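Local coordinates for Non-fluorescent flavoprotein (PDB 1FVP) that binds flavin mononucleotide carrying a covalently attached myristate, and may share the FMN-linked alkanal monooxygenase activity of the bacterial luciferase family, at residues 96-99 with 100-104; 163-166 with 167-171; 215-218 with 219-223. One frame throughout, in Å; residues are numbered along the deposited sequence.

Contact 1 of 3, residues 96-99 with 100-104; sequences WDDI and NEERL
The backbone N of Arg103 gives a hydrogen bond of 3.0 Å to Ile99 O, with an N-H...O angle of 170°, which closes the first turn of helix 100-116. The turn starts the helical link of a beta-alpha-beta crossover, in which strand 92-94, helix 100-116 and the parallel strand 126-134 follow one another. The helix is weakly bonded at this end.

Arg103 carries most of the side-chain contact. It folds back along the loop before the helix. Its CB lies beside Asp98 CB, and a bend at chi3 (57°) turns the guanidinium toward the backbone carbonyls of the loop. Asp98 O lies beside both NE (2.8 Å) and NH2 (2.5 Å) of Arg103. Trp96 O also lies near NH2, but the angle there is poor for a bond, and this oxygen accepts a hydrogen bond from Asn172 ND2. The Asp98 carboxylate does not meet the guanidinium: its OD2 stays 5.0 Å from Arg103 NE, and the two planes are skewed. On the helix side, Asn100 CA sits over one face of the guanidinium, toward its rim. Phe191 and Leu128 also touch the Arg103 side chain.

Asp98 and Glu102 bring two acids together. Their carboxylate planes are 46° apart, and Asp98 OD1 is 3.8 Å from Glu102 OE1. The like charges would tend to raise the proton affinity of one of the groups.

The Trp96 side chain leaves the backbone away from the helix. Its indole packs among the rings of Phe9, His131 and Tyr152, with Tyr152 meeting it edge-to-face. Ile99 and Glu101 run side by side in the same direction, and the branch methyl CG2 of Ile99 rests 3.6 Å from Glu101 CB.

Contact 2 of 3, residues 163-166 with 167-171; sequences GSID and SIIQS
Ser164 OG donates a hydrogen bond of 2.5 Å to Ser167 OG, joining the loop to the first turn of helix 166-171. The two OG atoms are brought together across the turn by their torsions: Ser164 holds its OG anti to the backbone N (chi1 165°), while Ser167 tucks its OG between its own N and carbonyl carbon (chi1 52°). One residue further on, Ile165 CG2 packs 4.3 Å from Ile169 CD1. The backbone of the turn is held by Gln170 N, which bonds to Asp166 O at 2.6 Å in the carbonyl plane.

Further out, Ser171 OG reaches back to Ser167 O at 2.9 Å, from above the plane of that carbonyl. The Asp166 carboxylate, through OD1, forms a salt bridge with Lys146 of helix 138-155. The same helix supplies Lys146 and Val153 against Ile165, and Leu145 and Lys146 against Ile169. Ile99 lies against both Ser164 and Ser167.

The arrangement is a helix N terminus. Ile165 stands at the N-cap with an apolar side chain, and Asp166 places a negative charge in the first turn, where it should suit the helix dipole.

Contact 3 of 3, residues 215-218 with 219-223; sequences IDLN and NQVIK. With FMA (6-(3-tetradecanoic acid) flavine mononucleotide), chain D.
Backbone hydrogen bonds join Leu217 to Val221 and Asn218 to Ile222, each four residues on, within helix 207-227. Val221 N reaches Leu217 O at 2.8 Å, nearly straight at 174°. Ile222 N meets Asn218 O at 2.7 Å and comes in almost along the carbonyl direction. The bond from Asn219 N to Ile215 O is weak, and the N of Gln220 has no bond to the turn before. The helix is kinked here.

The apolar contact joins two buried side chains. Leu217 and Val221 run side by side and point the same way, with Leu217 CD1 3.7 Å from Val221 CG2. Val221 also touches Ile41.

Ile215 packs methyl to amide. It lies alongside Asn219, its CD1 3.8 Å from Asn219 ND2, and it also touches Ile34 and Asp38 of helix 23-38.

Amide contacts are less regular. The side chains of Asn218 and Asn219 meet with their amide planes 51° apart. Asn219 ND2 lies close to both Asn218 OD1 and Ile215 O, but the angles are poor, and neither is a hydrogen bond in this model. Asn218 also packs on Thr39 and Ser40.

The ligand contact belongs to Gln220. Its CG is anti to the backbone N (chi1 -161°) and the chain stays extended, which carries the amide out toward the fatty-acid end of the modified flavin. Gln220 NE2 comes within 2.6 Å of O1' in the myristate carboxylate, and Gln220 CG is 3.6 Å from the other oxygen, O2'. Tyr177 touches the same side chain. Asn2 O and Asn193 OD1 hydrogen-bond to this ligand.

Gln220 sets a neutral amide nitrogen against a carboxylate oxygen, so this residue contributes polarity and no formal charge to the acid end of the fatty chain.

From the N terminus, the three contacts come in series, and none nests in or crosses another. Contact 1 closes the turn where the loop after strand 92-94 enters helix 100-116. Contact 2 does the same where the loop after helix 138-155 enters helix 166-171. These two touch: Ser171 OG lies 3.0 Å from Asn100 N in a probable hydrogen bond, and Ile168 CG2 packs on Asp97 CA. The start of helix 100-116 is thus joined to the short helix 166-171. Contact 3 closes no loop and lies within helix 207-227. It is across the chain's centre from contact 1, with nearest atoms about 16 Å apart, and ties this helix to helix 23-38 and a bound flavin.

Contact 1 of 3, residues 96-99 with 100-104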
loop_
_atom_site.group_PDB
_atom_site.type_symbol
_atom_site.label_atom_id
_atom_site.label_comp_id
_atom_site.label_asym_id
_atom_site.label_seq_id
_atom_site.Cartn_x
_atom_site.Cartn_y
_atom_site.Cartn_z
ATOM N N TRP A 96 3.865 -8.550 13.033
ATOM C CA TRP A 96 4.968 -9.506 12.865
ATOM C C TRP A 96 5.677 -9.677 14.201
ATOM O O TRP A 96 5.882 -10.859 14.525
ATOM C CB TRP A 96 5.758 -9.001 11.723
ATOM C CG TRP A 96 7.079 -8.555 11.358
ATOM C CD1 TRP A 96 7.484 -8.532 10.041
ATOM C CD2 TRP A 96 8.204 -8.032 12.070
ATOM N NE1 TRP A 96 8.752 -8.052 9.909
ATOM C CE2 TRP A 96 9.231 -7.750 11.152
ATOM C CE3 TRP A 96 8.451 -7.784 13.401
ATOM C CZ2 TRP A 96 10.472 -7.250 11.508
ATOM C CZ3 TRP A 96 9.684 -7.273 13.772
ATOM C CH2 TRP A 96 10.691 -7.013 12.848
ATOM N N ASP A 97 5.985 -8.598 14.892
ATOM C CA ASP A 97 6.665 -8.614 16.183
ATOM C C ASP A 97 5.706 -8.724 17.381
ATOM O O ASP A 97 5.952 -8.132 18.456
ATOM C CB ASP A 97 7.617 -7.449 16.411
ATOM C CG ASP A 97 7.156 -6.116 15.901
ATOM O OD1 ASP A 97 6.198 -6.000 15.142
ATOM O OD2 ASP A 97 7.829 -5.138 16.286
ATOM N N ASP A 98 4.662 -9.493 17.207
ATOM C CA ASP A 98 3.678 -9.693 18.270
ATOM C C ASP A 98 3.773 -11.135 18.731
ATOM O O ASP A 98 3.458 -12.017 17.921
ATOM C CB ASP A 98 2.290 -9.281 17.767
ATOM C CG ASP A 98 2.001 -7.874 18.293
ATOM O OD1 ASP A 98 2.684 -7.464 19.252
ATOM O OD2 ASP A 98 1.106 -7.204 17.745
ATOM N N ILE A 99 4.203 -11.323 19.968
ATOM C CA ILE A 99 4.272 -12.724 20.468
ATOM C C ILE A 99 2.889 -13.277 20.136
ATOM O O ILE A 99 1.876 -12.692 20.567
ATOM C CB ILE A 99 4.597 -12.726 21.985
ATOM C CG1 ILE A 99 6.125 -12.559 22.200
ATOM C CG2 ILE A 99 4.082 -13.978 22.735
ATOM C CD1 ILE A 99 6.432 -11.924 23.595
ATOM N N ASN A 100 2.819 -14.337 19.379
ATOM C CA ASN A 100 1.551 -14.963 18.972
ATOM C C ASN A 100 0.475 -14.899 20.047
ATOM O O ASN A 100 -0.733 -14.833 19.788
ATOM C CB ASN A 100 1.885 -16.386 18.533
ATOM C CG ASN A 100 0.770 -16.892 17.649
ATOM O OD1 ASN A 100 0.848 -16.755 16.430
ATOM N ND2 ASN A 100 -0.228 -17.440 18.324
ATOM N N GLU A 101 0.903 -14.951 21.290
ATOM C CA GLU A 101 0.016 -14.904 22.452
ATOM C C GLU A 101 -0.756 -13.588 22.418
ATOM O O GLU A 101 -1.947 -13.568 22.095
ATOM C CB GLU A 101 0.797 -14.962 23.753
ATOM C CG GLU A 101 0.246 -15.866 24.853
ATOM C CD GLU A 101 1.209 -16.111 25.989
ATOM O OE1 GLU A 101 1.622 -15.185 26.680
ATOM O OE2 GLU A 101 1.479 -17.330 26.067
ATOM N N GLU A 102 -0.053 -12.519 22.741
ATOM C CA GLU A 102 -0.567 -11.162 22.773
ATOM C C GLU A 102 -1.264 -10.777 21.478
ATOM O O GLU A 102 -2.313 -10.101 21.503
ATOM C CB GLU A 102 0.517 -10.123 23.025
ATOM C CG GLU A 102 0.110 -8.653 22.880
ATOM C CD GLU A 102 1.259 -7.718 23.138
ATOM O OE1 GLU A 102 2.421 -8.079 22.972
ATOM O OE2 GLU A 102 0.943 -6.573 23.527
ATOM N N ARG A 103 -0.756 -11.182 20.341
ATOM C CA ARG A 103 -1.435 -10.805 19.086
ATOM C C ARG A 103 -2.745 -11.569 19.008
ATOM O O ARG A 103 -3.572 -11.206 18.144
ATOM C CB ARG A 103 -0.573 -10.967 17.851
ATOM C CG ARG A 103 -0.763 -12.199 17.014
ATOM C CD ARG A 103 -0.004 -12.115 15.746
ATOM N NE ARG A 103 1.420 -11.895 15.948
ATOM C CZ ARG A 103 2.311 -12.646 15.272
ATOM N NH1 ARG A 103 1.983 -13.623 14.439
ATOM N NH2 ARG A 103 3.614 -12.364 15.443
ATOM N N LEU A 104 -2.927 -12.566 19.851
ATOM C CA LEU A 104 -4.176 -13.362 19.846
ATOM C C LEU A 104 -5.216 -12.672 20.719
ATOM O O LEU A 104 -6.419 -12.761 20.430
ATOM C CB LEU A 104 -3.902 -14.810 20.164
ATOM C CG LEU A 104 -4.105 -15.796 19.029
ATOM C CD1 LEU A 104 -3.530 -17.170 19.386
ATOM C CD2 LEU A 104 -5.600 -15.874 18.800
#

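Contact 2 of 3, residues 163-166 with 167-171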
loop_
_atom_site.group_PDB
_atom_site.type_symbol
_atom_site.label_atom_id
_atom_site.label_comp_id
_atom_site.label_asym_id
_atom_site.label_seq_id
_atom_site.Cartn_x
_atom_site.Cartn_y
_atom_site.Cartn_z
ATOM N N GLY A 163 14.892 -9.934 27.608
ATOM C CA GLY A 163 14.340 -11.269 27.611
ATOM C C GLY A 163 13.446 -11.701 26.471
ATOM O O GLY A 163 12.624 -12.641 26.702
ATOM N N SER A 164 13.548 -11.123 25.271
ATOM C CA SER A 164 12.685 -11.560 24.164
ATOM C C SER A 164 12.958 -11.046 22.757
ATOM O O SER A 164 12.602 -9.942 22.331
ATOM C CB SER A 164 11.202 -11.303 24.474
ATOM O OG SER A 164 10.467 -11.421 23.257
ATOM N N ILE A 165 13.552 -11.936 21.998
ATOM C CA ILE A 165 13.931 -11.870 20.598
ATOM C C ILE A 165 13.768 -13.322 20.088
ATOM O O ILE A 165 13.687 -13.542 18.877
ATOM C CB ILE A 165 15.307 -11.257 20.233
ATOM C CG1 ILE A 165 15.091 -9.956 19.397
ATOM C CG2 ILE A 165 16.296 -12.173 19.466
ATOM C CD1 ILE A 165 14.857 -8.720 20.302
ATOM N N ASP A 166 13.714 -14.209 21.070
ATOM C CA ASP A 166 13.555 -15.640 20.771
ATOM C C ASP A 166 12.088 -15.935 20.467
ATOM O O ASP A 166 11.774 -16.635 19.489
ATOM C CB ASP A 166 14.180 -16.488 21.859
ATOM C CG ASP A 166 15.688 -16.636 21.784
ATOM O OD1 ASP A 166 16.292 -16.785 20.709
ATOM O OD2 ASP A 166 16.298 -16.612 22.884
ATOM N N SER A 167 11.202 -15.395 21.273
ATOM C CA SER A 167 9.745 -15.578 21.132
ATOM C C SER A 167 9.224 -15.038 19.802
ATOM O O SER A 167 8.412 -15.714 19.135
ATOM C CB SER A 167 9.013 -14.932 22.305
ATOM O OG SER A 167 9.472 -13.585 22.404
ATOM N N ILE A 168 9.679 -13.829 19.445
ATOM C CA ILE A 168 9.235 -13.249 18.170
ATOM C C ILE A 168 9.523 -14.342 17.132
ATOM O O ILE A 168 8.584 -14.756 16.450
ATOM C CB ILE A 168 9.887 -11.911 17.745
ATOM C CG1 ILE A 168 9.679 -10.819 18.816
ATOM C CG2 ILE A 168 9.353 -11.445 16.355
ATOM C CD1 ILE A 168 10.567 -9.570 18.591
ATOM N N ILE A 169 10.787 -14.756 17.123
ATOM C CA ILE A 169 11.226 -15.802 16.191
ATOM C C ILE A 169 10.358 -17.055 16.359
ATOM O O ILE A 169 9.888 -17.618 15.361
ATOM C CB ILE A 169 12.738 -16.152 16.297
ATOM C CG1 ILE A 169 13.639 -14.910 16.194
ATOM C CG2 ILE A 169 13.119 -17.219 15.217
ATOM C CD1 ILE A 169 15.112 -15.176 16.644
ATOM N N GLN A 170 10.189 -17.428 17.615
ATOM C CA GLN A 170 9.379 -18.602 17.972
ATOM C C GLN A 170 7.955 -18.417 17.430
ATOM O O GLN A 170 7.283 -19.422 17.122
ATOM C CB GLN A 170 9.368 -18.879 19.460
ATOM C CG GLN A 170 10.648 -19.402 20.052
ATOM C CD GLN A 170 10.961 -20.837 19.685
ATOM O OE1 GLN A 170 10.093 -21.718 19.725
ATOM N NE2 GLN A 170 12.231 -21.045 19.325
ATOM N N SER A 171 7.529 -17.171 17.331
ATOM C CA SER A 171 6.196 -16.827 16.823
ATOM C C SER A 171 6.235 -16.884 15.285
ATOM O O SER A 171 5.274 -17.349 14.648
ATOM C CB SER A 171 5.712 -15.467 17.264
ATOM O OG SER A 171 5.540 -15.305 18.648
#

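Contact 3 of 3, residues 215-218 with 219-223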
loop_
_atom_site.group_PDB
_atom_site.type_symbol
_atom_site.label_atom_id
_atom_site.label_comp_id
_atom_site.label_asym_id
_atom_site.label_seq_id
_atom_site.Cartn_x
_atom_site.Cartn_y
_atom_site.Cartn_z
ATOM N N ILE A 215 8.754 -20.762 -5.400
ATOM C CA ILE A 215 8.031 -21.469 -6.470
ATOM C C ILE A 215 7.617 -22.861 -6.033
ATOM O O ILE A 215 6.806 -23.451 -6.778
ATOM C CB ILE A 215 8.712 -21.338 -7.856
ATOM C CG1 ILE A 215 9.296 -22.680 -8.366
ATOM C CG2 ILE A 215 9.765 -20.200 -7.926
ATOM C CD1 ILE A 215 8.634 -23.097 -9.730
ATOM N N ASP A 216 8.085 -23.373 -4.911
ATOM C CA ASP A 216 7.668 -24.709 -4.466
ATOM C C ASP A 216 6.163 -24.666 -4.105
ATOM O O ASP A 216 5.367 -25.405 -4.674
ATOM C CB ASP A 216 8.333 -25.237 -3.205
ATOM C CG ASP A 216 9.422 -26.247 -3.511
ATOM O OD1 ASP A 216 9.938 -26.138 -4.638
ATOM O OD2 ASP A 216 9.635 -27.054 -2.576
ATOM N N LEU A 217 5.975 -23.832 -3.116
ATOM C CA LEU A 217 4.745 -23.470 -2.433
ATOM C C LEU A 217 3.667 -22.914 -3.365
ATOM O O LEU A 217 2.460 -23.010 -3.106
ATOM C CB LEU A 217 5.190 -22.494 -1.326
ATOM C CG LEU A 217 4.128 -21.521 -0.864
ATOM C CD1 LEU A 217 2.952 -22.294 -0.284
ATOM C CD2 LEU A 217 4.749 -20.669 0.230
ATOM N N ASN A 218 4.136 -22.329 -4.450
ATOM C CA ASN A 218 3.296 -21.756 -5.507
ATOM C C ASN A 218 2.587 -22.967 -6.131
ATOM O O ASN A 218 1.378 -23.091 -6.206
ATOM C CB ASN A 218 4.178 -21.050 -6.524
ATOM C CG ASN A 218 3.441 -20.808 -7.832
ATOM O OD1 ASN A 218 3.305 -21.721 -8.661
ATOM N ND2 ASN A 218 2.983 -19.570 -7.995
ATOM N N ASN A 219 3.460 -23.854 -6.549
ATOM C CA ASN A 219 3.173 -25.139 -7.200
ATOM C C ASN A 219 2.410 -26.072 -6.259
ATOM O O ASN A 219 1.901 -27.136 -6.638
ATOM C CB ASN A 219 4.495 -25.657 -7.765
ATOM C CG ASN A 219 4.995 -24.787 -8.907
ATOM O OD1 ASN A 219 5.336 -25.312 -9.989
ATOM N ND2 ASN A 219 5.043 -23.475 -8.708
ATOM N N GLN A 220 2.332 -25.613 -5.021
ATOM C CA GLN A 220 1.636 -26.292 -3.944
ATOM C C GLN A 220 0.207 -25.731 -3.875
ATOM O O GLN A 220 -0.741 -26.512 -4.069
ATOM C CB GLN A 220 2.251 -26.183 -2.553
ATOM C CG GLN A 220 1.696 -27.281 -1.662
ATOM C CD GLN A 220 2.128 -27.153 -0.232
ATOM O OE1 GLN A 220 2.610 -26.125 0.229
ATOM N NE2 GLN A 220 1.930 -28.254 0.488
ATOM N N VAL A 221 0.089 -24.447 -3.607
ATOM C CA VAL A 221 -1.253 -23.830 -3.525
ATOM C C VAL A 221 -1.956 -23.997 -4.866
ATOM O O VAL A 221 -3.061 -24.564 -4.942
ATOM C CB VAL A 221 -1.144 -22.378 -3.060
ATOM C CG1 VAL A 221 -2.499 -21.691 -3.017
ATOM C CG2 VAL A 221 -0.440 -22.286 -1.725
ATOM N N ILE A 222 -1.314 -23.546 -5.925
ATOM C CA ILE A 222 -1.873 -23.645 -7.272
ATOM C C ILE A 222 -2.514 -25.015 -7.451
ATOM O O ILE A 222 -3.454 -25.121 -8.251
ATOM C CB ILE A 222 -0.833 -23.299 -8.381
ATOM C CG1 ILE A 222 -1.593 -22.845 -9.649
ATOM C CG2 ILE A 222 0.129 -24.465 -8.717
ATOM C CD1 ILE A 222 -2.378 -21.508 -9.499
ATOM N N LYS A 223 -2.026 -26.006 -6.734
ATOM C CA LYS A 223 -2.529 -27.379 -6.780
ATOM C C LYS A 223 -3.669 -27.609 -5.793
ATOM O O LYS A 223 -4.782 -27.943 -6.227
ATOM C CB LYS A 223 -1.446 -28.417 -6.526
ATOM C CG LYS A 223 -1.602 -29.664 -7.407
ATOM C CD LYS A 223 -0.369 -30.534 -7.293
ATOM C CE LYS A 223 0.943 -29.809 -7.501
ATOM N NZ LYS A 223 1.349 -29.684 -8.923
HETATM N N1 FMA D . -7.662 -25.315 5.511
HETATM C C2 FMA D . -8.313 -24.493 4.687
HETATM O O2 FMA D . -9.418 -24.107 4.757
HETATM N N3 FMA D . -7.616 -23.961 3.524
HETATM C C4 FMA D . -6.334 -24.290 3.272
HETATM O O4 FMA D . -5.799 -23.827 2.287
HETATM C C4A FMA D . -5.657 -25.176 4.166
HETATM N N5 FMA D . -4.415 -25.562 4.013
HETATM C C5A FMA D . -3.729 -26.392 4.814
HETATM C C6 FMA D . -2.404 -26.745 4.572
HETATM C C7 FMA D . -1.788 -27.600 5.451
HETATM C C7M FMA D . -0.298 -28.065 5.291
HETATM C C8 FMA D . -2.482 -28.137 6.598
HETATM C C8M FMA D . -1.854 -29.073 7.579
HETATM C C9 FMA D . -3.795 -27.769 6.804
HETATM C C9A FMA D . -4.459 -26.915 5.974
HETATM N N10 FMA D . -5.775 -26.500 6.132
HETATM C C10 FMA D . -6.444 -25.679 5.323
HETATM C C1B FMA D . -6.581 -27.011 7.328
HETATM C C2B FMA D . -7.728 -26.028 7.822
HETATM O O2B FMA D . -7.444 -25.948 9.207
HETATM C C3B FMA D . -9.077 -26.633 7.505
HETATM O "O3'" FMA D . -8.985 -27.570 6.480
HETATM C C4B FMA D . -10.185 -25.633 7.156
HETATM O "O4'" FMA D . -10.379 -24.666 8.249
HETATM C C5B FMA D . -11.534 -26.370 6.929
HETATM O "O5'" FMA D . -12.528 -25.763 7.950
HETATM P P FMA D . -13.471 -26.521 8.967
HETATM O O1P FMA D . -14.461 -27.206 7.961
HETATM O O2P FMA D . -12.661 -27.479 9.693
HETATM O O3P FMA D . -13.966 -25.591 9.860
HETATM C "C1'" FMA D . -1.305 -26.994 1.082
HETATM O "O1'" FMA D . -0.373 -27.716 1.604
HETATM O "O2'" FMA D . -1.593 -27.157 -0.109
HETATM C "C2'" FMA D . -2.349 -26.598 2.073
HETATM C "C3'" FMA D . -1.735 -26.145 3.405
HETATM C "C4'" FMA D . -1.636 -24.650 3.389
HETATM C "C5'" FMA D . -0.351 -23.981 2.963
HETATM C "C6'" FMA D . 0.063 -22.847 3.867
HETATM C "C7'" FMA D . 0.905 -21.801 3.148
HETATM C "C8'" FMA D . 2.271 -21.599 3.650
HETATM C "C9'" FMA D . 2.541 -20.535 4.701
HETATM C C11 FMA D . 3.870 -20.684 5.376
HETATM C C12 FMA D . 5.094 -21.109 4.651
HETATM C C13 FMA D . 6.410 -21.119 5.354
HETATM C C14 FMA D . 7.611 -21.503 4.550
HETATM C C15 FMA D . 7.419 -22.685 3.643
#